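Local atomic coordinates of Exo beta-1,2-glucooligosaccharide sophorohydrolase (non-reducing end) (Parabacteroides distasonis ATCC 8503, PDB entry 5Z06), a protein that hydrolyses linear beta-1,2-glucan and beta-1,2-glucooligosaccharides of four or more units as an exo-acting enzyme, releasing sophorose from the non-reducing end. Residues D246-E250 and V251-A255. Numbering follows the deposited sequence.
Sequences DFLGE and VGKKA
Lys253 is brought back against Glu250 and Leu248 by a turn of the chain that starts at Val251, whose side chain packs on Glu202 and Pro281. Gly252, with positive phi (75°), swings the chain round, as Gly249, also of positive phi, does earlier in the loop. At Lys253 the contact is largely van der Waals: its CB lies 3.8 Å from the backbone O of Glu250, and farther out the two side chains cross at a slant. Glu250 is extended, its CG anti to the backbone N (chi1 176°), whereas the lysine bends at chi2 (62°), which sets its last methylenes against the carboxylate. CD of Lys253 lies 4.0 Å from OE2 of Glu250, and CE of Lys253 is 4.0 Å from OE1 of Glu250. The opposite charges are near but not in contact, NZ of Lys253 standing 4.6 Å from OE2 of Glu250; Lys253 also makes a cation-pi contact with Phe226. CD1 of Leu248 meets CG of Lys253 at 4.2 Å, the two side chains crossing at about a right angle. With an alanine here, the Glu250 carboxylate would probably lose its nearby positive charge, Phe226 its cation-pi partner, and CD1 of Leu248 the methylene beside it. The methyl of Ala255 closes against Leu248, CB of Ala255 to CD1 of Leu248 4.3 Å. Strand 243-247, beside 204-210, and strand 254-262, between 219-225 and 275-278, belong to the two sheets of what is, by strand order, probably a fibronectin type III-like beta-sandwich, where this six-residue loop would be the E–F connection. Thr279 OG1 bonds both Glu250 O and Lys253 N, tying the loop to the chain just past strand 275-278, while Leu248 and Ala255 both pack on Ile205 of strand 204-210 and Arg224 of strand 219-225, one residue from each sheet.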
loop_
_atom_site.group_PDB
_atom_site.type_symbol
_atom_site.label_atom_id
_atom_site.label_comp_id
_atom_site.label_asym_id
_atom_site.label_seq_id
_atom_site.Cartn_x
_atom_site.Cartn_y
_atom_site.Cartn_z
ATOM N N ASP A 246 16.778 -5.630 -4.413
ATOM C CA ASP A 246 17.241 -6.963 -4.614
ATOM C C ASP A 246 17.484 -7.571 -3.269
ATOM O O ASP A 246 18.493 -7.281 -2.623
ATOM C CB ASP A 246 18.531 -7.003 -5.413
ATOM C CG ASP A 246 18.831 -8.392 -5.932
ATOM O OD1 ASP A 246 17.881 -9.096 -6.353
ATOM O OD2 ASP A 246 20.015 -8.785 -5.912
ATOM N N PHE A 247 16.567 -8.432 -2.858
ATOM C CA PHE A 247 16.710 -9.092 -1.599
ATOM C C PHE A 247 17.602 -10.318 -1.771
ATOM O O PHE A 247 17.147 -11.343 -2.230
ATOM C CB PHE A 247 15.357 -9.482 -1.014
ATOM C CG PHE A 247 15.448 -9.843 0.425
ATOM C CD1 PHE A 247 15.732 -11.145 0.810
ATOM C CD2 PHE A 247 15.329 -8.869 1.390
ATOM C CE1 PHE A 247 15.829 -11.475 2.149
ATOM C CE2 PHE A 247 15.456 -9.182 2.721
ATOM C CZ PHE A 247 15.695 -10.491 3.111
ATOM N N LEU A 248 18.862 -10.197 -1.387
ATOM C CA LEU A 248 19.819 -11.309 -1.455
ATOM C C LEU A 248 19.630 -12.288 -0.324
ATOM O O LEU A 248 19.919 -13.459 -0.476
ATOM C CB LEU A 248 21.267 -10.794 -1.414
ATOM C CG LEU A 248 21.586 -9.870 -2.586
ATOM C CD1 LEU A 248 22.844 -9.067 -2.308
ATOM C CD2 LEU A 248 21.715 -10.678 -3.864
ATOM N N GLY A 249 19.165 -11.805 0.818
ATOM C CA GLY A 249 18.988 -12.643 2.002
ATOM C C GLY A 249 20.276 -13.128 2.629
ATOM O O GLY A 249 20.235 -14.017 3.431
ATOM N N GLU A 250 21.400 -12.493 2.299
ATOM C CA GLU A 250 22.716 -12.962 2.660
ATOM C C GLU A 250 23.602 -11.763 2.968
ATOM O O GLU A 250 23.602 -10.765 2.233
ATOM C CB GLU A 250 23.286 -13.737 1.494
ATOM C CG GLU A 250 24.714 -14.201 1.699
ATOM C CD GLU A 250 25.153 -15.241 0.683
ATOM O OE1 GLU A 250 24.330 -15.641 -0.171
ATOM O OE2 GLU A 250 26.338 -15.647 0.751
ATOM N N VAL A 251 24.349 -11.873 4.055
ATOM C CA VAL A 251 25.207 -10.810 4.524
ATOM C C VAL A 251 26.613 -10.993 3.961
ATOM O O VAL A 251 27.093 -12.105 3.813
ATOM C CB VAL A 251 25.268 -10.783 6.054
ATOM C CG1 VAL A 251 25.986 -9.523 6.535
ATOM C CG2 VAL A 251 23.856 -10.819 6.629
ATOM N N GLY A 252 27.273 -9.879 3.671
ATOM C CA GLY A 252 28.628 -9.895 3.124
ATOM C C GLY A 252 28.646 -10.287 1.667
ATOM O O GLY A 252 29.644 -10.739 1.169
ATOM N N LYS A 253 27.543 -10.090 0.976
ATOM C CA LYS A 253 27.404 -10.548 -0.387
ATOM C C LYS A 253 27.510 -9.371 -1.295
ATOM O O LYS A 253 26.746 -8.396 -1.154
ATOM C CB LYS A 253 26.051 -11.214 -0.591
ATOM C CG LYS A 253 25.882 -11.882 -1.942
ATOM C CD LYS A 253 26.869 -13.027 -2.181
ATOM C CE LYS A 253 26.279 -13.990 -3.216
ATOM N NZ LYS A 253 27.225 -15.008 -3.766
ATOM N N LYS A 254 28.461 -9.462 -2.221
ATOM C CA LYS A 254 28.681 -8.438 -3.209
ATOM C C LYS A 254 27.840 -8.762 -4.422
ATOM O O LYS A 254 27.771 -9.912 -4.847
ATOM C CB LYS A 254 30.157 -8.358 -3.605
ATOM C CG LYS A 254 30.420 -7.280 -4.643
ATOM C CD LYS A 254 31.859 -6.772 -4.589
ATOM C CE LYS A 254 32.019 -5.495 -5.404
ATOM N NZ LYS A 254 33.447 -5.081 -5.535
ATOM N N ALA A 255 27.184 -7.747 -4.963
ATOM C CA ALA A 255 26.458 -7.898 -6.221
ATOM C C ALA A 255 26.615 -6.655 -7.076
ATOM O O ALA A 255 26.751 -5.547 -6.570
ATOM C CB ALA A 255 24.984 -8.206 -5.982
#